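Local structure of alpha-L-rhamnosidase (Klebsiella oxytoca, 4XHC) at residues T34-P37 / N38-R41; R400-Q403 / L404-A408. The protein hydrolyses terminal alpha-L-rhamnose residues from rhamnosides as a two-domain glycoside hydrolase of family GH78. All blocks are in the same frame, centred on the assembly; numbering follows the deposited sequence.

Contact 1 (T34-P37 / N38-R41); sequences TRHP and NFLR. With SO4 (sulfate ion), chain E.
Leu40 and Arg35 meet where a short strand gives way to a helix: CD1 of Leu40 packs against the Arg35 stem, 3.6 Å from its CG, the two side chains crossing at about a right angle. The change of direction falls at His36, the N-cap residue. Its carbonyl O receives the N-H of Leu40 (N to O 3.2 Å, 158° at the hydrogen), and one residue on, Pro37 O takes the N-H of Arg41 at 3.0 Å between O and N. Proline suits this first turn of a helix, where its missing N-H costs no bond.

The closer packing lies on the side facing the protein. There the His36 and Phe39 side chains run side by side in the same direction, CB of His36 lying 3.9 Å from Phe39 CD2, with the ring planes inclined at 39°. Phe39 continues onto Glu327 and Leu328 of helix 322-340.

Arg41 is the loose, exposed part. Its chain, bent at chi3 (-46°), folds back so that Pro37 O sits over one face of its guanidinium, offset toward the rim. The guanidinium of Arg35, though exposed, is held by more: Leu40, which also touches Val294, packs against it, and NE and NH2 both donate to O1 of a sulfate, probably from the crystallisation liquor, NH2 at 2.8 Å from O1, along the guanidinium edge. Two N-H donors converging on one oxygen, with NH2 also bonded to Val294 O, probably limit the rotation of the guanidinium, and the sulfate would partly balance its positive charge.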
ATOM      1  N   THR A  34      20.781 -12.978  28.150  1.00 64.75           N
ATOM      2  CA  THR A  34      21.230 -14.375  28.261  1.00 65.67           C
ATOM      3  C   THR A  34      20.148 -15.301  27.689  1.00 64.25           C
ATOM      4  O   THR A  34      18.993 -15.260  28.097  1.00 60.71           O
ATOM      5  CB  THR A  34      21.554 -14.773  29.739  1.00 66.45           C
ATOM      6  OG1 THR A  34      22.784 -14.159  30.158  1.00 68.13           O
ATOM      7  CG2 THR A  34      21.690 -16.292  29.916  1.00 66.27           C
ATOM      8  N   ARG A  35      20.548 -16.154  26.757  1.00 66.73           N
ATOM      9  CA  ARG A  35      19.642 -17.087  26.115  1.00 67.26           C
ATOM     10  C   ARG A  35      19.774 -18.442  26.839  1.00 68.61           C
ATOM     11  O   ARG A  35      20.866 -18.789  27.276  1.00 68.95           O
ATOM     12  CB  ARG A  35      20.041 -17.188  24.638  1.00 69.24           C
ATOM     13  CG  ARG A  35      18.979 -17.731  23.696  1.00 69.84           C
ATOM     14  CD  ARG A  35      19.305 -17.412  22.234  1.00 71.58           C
ATOM     15  NE  ARG A  35      18.842 -16.071  21.883  1.00 70.90           N
ATOM     16  CZ  ARG A  35      17.600 -15.765  21.504  1.00 69.74           C
ATOM     17  NH1 ARG A  35      16.664 -16.705  21.395  1.00 69.46           N
ATOM     18  NH2 ARG A  35      17.290 -14.503  21.224  1.00 68.75           N
ATOM     19  N   HIS A  36      18.670 -19.182  26.993  1.00 68.44           N
ATOM     20  CA  HIS A  36      18.697 -20.563  27.526  1.00 69.58           C
ATOM     21  C   HIS A  36      18.113 -21.547  26.511  1.00 69.45           C
ATOM     22  O   HIS A  36      16.904 -21.778  26.505  1.00 67.36           O
ATOM     23  CB  HIS A  36      17.902 -20.669  28.826  1.00 70.49           C
ATOM     24  CG  HIS A  36      18.529 -19.951  29.975  1.00 72.73           C
ATOM     25  ND1 HIS A  36      18.122 -18.696  30.377  1.00 72.40           N
ATOM     26  CD2 HIS A  36      19.541 -20.303  30.802  1.00 75.13           C
ATOM     27  CE1 HIS A  36      18.856 -18.304  31.402  1.00 73.45           C
ATOM     28  NE2 HIS A  36      19.723 -19.261  31.679  1.00 76.42           N
ATOM     29  N   PRO A  37      18.967 -22.136  25.649  1.00 71.97           N
ATOM     30  CA  PRO A  37      18.464 -22.929  24.519  1.00 72.83           C
ATOM     31  C   PRO A  37      17.485 -24.036  24.912  1.00 73.37           C
ATOM     32  O   PRO A  37      16.524 -24.288  24.185  1.00 73.64           O
ATOM     33  CB  PRO A  37      19.738 -23.526  23.906  1.00 75.50           C
ATOM     34  CG  PRO A  37      20.832 -22.607  24.325  1.00 76.28           C
ATOM     35  CD  PRO A  37      20.441 -22.114  25.687  1.00 74.63           C
ATOM     36  N   ASN A  38      17.740 -24.691  26.041  1.00 76.17           N
ATOM     37  CA  ASN A  38      16.874 -25.770  26.537  1.00 77.42           C
ATOM     38  C   ASN A  38      15.425 -25.299  26.765  1.00 72.13           C
ATOM     39  O   ASN A  38      14.480 -25.925  26.272  1.00 69.01           O
ATOM     40  CB  ASN A  38      17.473 -26.449  27.798  1.00 82.44           C
ATOM     41  CG  ASN A  38      18.106 -25.453  28.789  1.00 86.51           C
ATOM     42  OD1 ASN A  38      19.124 -24.805  28.495  1.00 89.00           O
ATOM     43  ND2 ASN A  38      17.514 -25.348  29.979  1.00 87.95           N
ATOM     44  N   PHE A  39      15.257 -24.187  27.479  1.00 68.90           N
ATOM     45  CA  PHE A  39      13.925 -23.646  27.740  1.00 66.36           C
ATOM     46  C   PHE A  39      13.223 -23.222  26.450  1.00 65.16           C
ATOM     47  O   PHE A  39      12.012 -23.401  26.321  1.00 63.97           O
ATOM     48  CB  PHE A  39      13.964 -22.450  28.711  1.00 65.42           C
ATOM     49  CG  PHE A  39      14.444 -22.780  30.111  1.00 66.61           C
ATOM     50  CD1 PHE A  39      14.446 -24.083  30.608  1.00 68.07           C
ATOM     51  CD2 PHE A  39      14.867 -21.756  30.951  1.00 66.19           C
ATOM     52  CE1 PHE A  39      14.888 -24.352  31.898  1.00 68.83           C
ATOM     53  CE2 PHE A  39      15.307 -22.024  32.238  1.00 66.50           C
ATOM     54  CZ  PHE A  39      15.319 -23.321  32.712  1.00 67.61           C
ATOM     55  N   LEU A  40      13.972 -22.665  25.500  1.00 65.21           N
ATOM     56  CA  LEU A  40      13.375 -22.190  24.254  1.00 65.14           C
ATOM     57  C   LEU A  40      12.911 -23.323  23.341  1.00 67.98           C
ATOM     58  O   LEU A  40      11.931 -23.154  22.616  1.00 70.67           O
ATOM     59  CB  LEU A  40      14.334 -21.276  23.496  1.00 65.70           C
ATOM     60  CG  LEU A  40      14.676 -19.964  24.200  1.00 65.92           C
ATOM     61  CD1 LEU A  40      15.744 -19.221  23.414  1.00 67.22           C
ATOM     62  CD2 LEU A  40      13.444 -19.088  24.405  1.00 63.85           C
ATOM     63  N   ARG A  41      13.613 -24.459  23.362  1.00 69.63           N
ATOM     64  CA  ARG A  41      13.201 -25.635  22.582  1.00 70.69           C
ATOM     65  C   ARG A  41      11.894 -26.221  23.115  1.00 68.42           C
ATOM     66  O   ARG A  41      11.065 -26.692  22.344  1.00 67.88           O
ATOM     67  CB  ARG A  41      14.299 -26.712  22.552  1.00 74.50           C
ATOM     68  CG  ARG A  41      15.476 -26.386  21.630  1.00 77.36           C
ATOM     69  CD  ARG A  41      16.393 -27.585  21.403  1.00 81.07           C
ATOM     70  NE  ARG A  41      16.709 -28.275  22.660  1.00 83.47           N
ATOM     71  CZ  ARG A  41      17.787 -28.066  23.422  1.00 85.33           C
ATOM     72  NH1 ARG A  41      18.723 -27.179  23.078  1.00 86.79           N
ATOM     73  NH2 ARG A  41      17.936 -28.757  24.549  1.00 85.69           N
TER
HETATM   74  S   SO4 E 902      20.866 -12.609  22.072  1.00125.06           S
HETATM   75  O1  SO4 E 902      19.513 -13.192  22.220  1.00130.13           O
HETATM   76  O2  SO4 E 902      21.204 -11.833  23.294  1.00116.47           O
HETATM   77  O3  SO4 E 902      21.832 -13.717  21.847  1.00123.72           O
HETATM   78  O4  SO4 E 902      20.883 -11.701  20.903  1.00122.88           O

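Contact 2 (R400-Q403 / L404-A408); sequences RLQQ and LKSAA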
ATOM      1  N   ARG A 400      11.141 -12.968  56.354  1.00 70.85           N
ATOM      2  CA  ARG A 400      11.191 -11.796  55.514  1.00 69.70           C
ATOM      3  C   ARG A 400       9.796 -11.235  55.228  1.00 65.71           C
ATOM      4  O   ARG A 400       9.603 -10.018  55.204  1.00 63.71           O
ATOM      5  CB  ARG A 400      11.891 -12.133  54.209  1.00 72.03           C
ATOM      6  CG  ARG A 400      12.460 -10.924  53.505  1.00 76.99           C
ATOM      7  CD  ARG A 400      13.858 -10.658  54.052  1.00 83.19           C
ATOM      8  NE  ARG A 400      14.674  -9.750  53.241  1.00 88.44           N
ATOM      9  CZ  ARG A 400      14.476  -8.439  53.096  1.00 93.01           C
ATOM     10  NH1 ARG A 400      13.468  -7.807  53.709  1.00 92.82           N
ATOM     11  NH2 ARG A 400      15.308  -7.752  52.311  1.00 95.12           N
ATOM     12  N   LEU A 401       8.832 -12.129  55.013  1.00 64.30           N
ATOM     13  CA  LEU A 401       7.430 -11.747  54.823  1.00 61.64           C
ATOM     14  C   LEU A 401       6.934 -10.922  56.009  1.00 64.04           C
ATOM     15  O   LEU A 401       6.247  -9.911  55.840  1.00 65.02           O
ATOM     16  CB  LEU A 401       6.554 -12.993  54.655  1.00 60.12           C
ATOM     17  CG  LEU A 401       5.110 -12.758  54.194  1.00 58.04           C
ATOM     18  CD1 LEU A 401       5.059 -12.360  52.723  1.00 54.78           C
ATOM     19  CD2 LEU A 401       4.256 -13.991  54.445  1.00 58.23           C
ATOM     20  N   GLN A 402       7.300 -11.353  57.208  1.00 68.84           N
ATOM     21  CA  GLN A 402       6.893 -10.667  58.419  1.00 71.25           C
ATOM     22  C   GLN A 402       7.492  -9.263  58.513  1.00 66.67           C
ATOM     23  O   GLN A 402       6.800  -8.321  58.899  1.00 63.53           O
ATOM     24  CB  GLN A 402       7.274 -11.484  59.669  1.00 79.86           C
ATOM     25  CG  GLN A 402       6.406 -11.180  60.881  1.00 84.35           C
ATOM     26  CD  GLN A 402       4.954 -10.896  60.491  1.00 88.30           C
ATOM     27  OE1 GLN A 402       4.525  -9.730  60.430  1.00 90.49           O
ATOM     28  NE2 GLN A 402       4.203 -11.948  60.175  1.00 89.83           N
ATOM     29  N   GLN A 403       8.780  -9.133  58.186  1.00 65.27           N
ATOM     30  CA  GLN A 403       9.451  -7.828  58.194  1.00 62.84           C
ATOM     31  C   GLN A 403       8.755  -6.863  57.268  1.00 58.31           C
ATOM     32  O   GLN A 403       8.467  -5.737  57.659  1.00 58.14           O
ATOM     33  CB  GLN A 403      10.924  -7.972  57.823  1.00 65.81           C
ATOM     34  CG  GLN A 403      11.734  -8.599  58.944  1.00 72.62           C
ATOM     35  CD  GLN A 403      13.123  -8.989  58.498  1.00 76.05           C
ATOM     36  OE1 GLN A 403      13.694  -8.350  57.606  1.00 79.67           O
ATOM     37  NE2 GLN A 403      13.677 -10.034  59.113  1.00 78.29           N
ATOM     38  N   LEU A 404       8.449  -7.320  56.055  1.00 56.41           N
ATOM     39  CA  LEU A 404       7.830  -6.464  55.038  1.00 53.02           C
ATOM     40  C   LEU A 404       6.426  -6.016  55.439  1.00 50.78           C
ATOM     41  O   LEU A 404       6.083  -4.844  55.284  1.00 48.06           O
ATOM     42  CB  LEU A 404       7.772  -7.176  53.684  1.00 52.65           C
ATOM     43  CG  LEU A 404       9.093  -7.572  53.025  1.00 54.74           C
ATOM     44  CD1 LEU A 404       8.831  -8.260  51.694  1.00 55.32           C
ATOM     45  CD2 LEU A 404       9.999  -6.366  52.825  1.00 54.81           C
ATOM     46  N   LYS A 405       5.613  -6.941  55.940  1.00 51.24           N
ATOM     47  CA  LYS A 405       4.290  -6.577  56.438  1.00 51.58           C
ATOM     48  C   LYS A 405       4.365  -5.558  57.583  1.00 53.25           C
ATOM     49  O   LYS A 405       3.623  -4.577  57.578  1.00 53.08           O
ATOM     50  CB  LYS A 405       3.525  -7.803  56.913  1.00 54.36           C
ATOM     51  CG  LYS A 405       3.115  -8.732  55.799  1.00 54.00           C
ATOM     52  CD  LYS A 405       2.089  -9.739  56.273  1.00 55.44           C
ATOM     53  CE  LYS A 405       1.767 -10.702  55.152  1.00 56.53           C
ATOM     54  NZ  LYS A 405       0.623 -11.587  55.468  1.00 59.41           N
ATOM     55  N   SER A 406       5.242  -5.796  58.563  1.00 55.65           N
ATOM     56  CA  SER A 406       5.440  -4.840  59.662  1.00 56.83           C
ATOM     57  C   SER A 406       5.897  -3.473  59.167  1.00 55.30           C
ATOM     58  O   SER A 406       5.381  -2.442  59.606  1.00 57.88           O
ATOM     59  CB  SER A 406       6.460  -5.355  60.671  1.00 58.92           C
ATOM     60  OG  SER A 406       5.930  -6.467  61.351  1.00 61.86           O
ATOM     61  N   ALA A 407       6.867  -3.467  58.266  1.00 52.64           N
ATOM     62  CA  ALA A 407       7.381  -2.228  57.722  1.00 51.27           C
ATOM     63  C   ALA A 407       6.282  -1.462  56.969  1.00 50.91           C
ATOM     64  O   ALA A 407       6.231  -0.230  57.017  1.00 51.79           O
ATOM     65  CB  ALA A 407       8.562  -2.509  56.817  1.00 50.80           C
ATOM     66  N   ALA A 408       5.401  -2.189  56.291  1.00 49.47           N
ATOM     67  CA  ALA A 408       4.286  -1.565  55.602  1.00 48.93           C
ATOM     68  C   ALA A 408       3.368  -0.842  56.583  1.00 49.45           C
ATOM     69  O   ALA A 408       3.015   0.316  56.366  1.00 49.47           O
ATOM     70  CB  ALA A 408       3.508  -2.603  54.814  1.00 49.76           C
TER
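Regular i to i+4 hydrogen bonding runs through this part of helix 391-412, from Leu404 N to Arg400 O, Lys405 N to Leu401 O (3.0 Å, 170° at the hydrogen), Ser406 N to Gln402 O and Ala407 N to Gln403 O. Ser406 adds a second bond to the same turn: with OG beside its own backbone N (chi1 -68°), the hydroxyl donates to Gln402 O at 3.2 Å from OG. Gln402 O is thus held by two donors, OG and N of Ser406, arriving from opposite faces of its carbonyl plane. The Gln402 side chain brings OE1 to 3.7 Å from Ser406 OG.

On another flank, the extended Lys405 chain passes Leu401, its CE 4.0 Å from Leu401 CG, and ends with NZ bonded to Glu440 O. Leu404 sets CD2 3.9 Å from NH1 of Arg400, whose chain bends at chi2 (87°) and passes across Leu404 at a slant.

Leu401 and Leu404 both pack on Ile376 of helix 368-389, and Gln372 NE2 bonds to Leu404 O. Buried leucines on one flank and exposed glutamines elsewhere make this an amphipathic helix, of the kind that builds the alpha-helical (alpha/alpha)6 barrel expected of a six-hairpin glycosidase.

Overall arrangement
Contact 1 comes first along the chain, near the start of the modelled residues, and contact 2 follows more than 350 residues later; their centres lie 35 Å apart, with nearest atoms about 24 Å apart. They share no helix or sheet. Residues 34-41 link strand 33-35 to helix 37-45, whereas residues 400-408 lie wholly within helix 391-412, beside helix 368-389. Between them in sequence come the strands from 51-55 to 187-200 and several helices, among them 302-319 and 322-340. Strand 33-35 pairs with strand 277-279 and Phe39 packs on helix 322-340, so this early segment rests against the helical part of the chain. Both contacts belong to its periphery, and neither includes a residue of the rhamnose pocket.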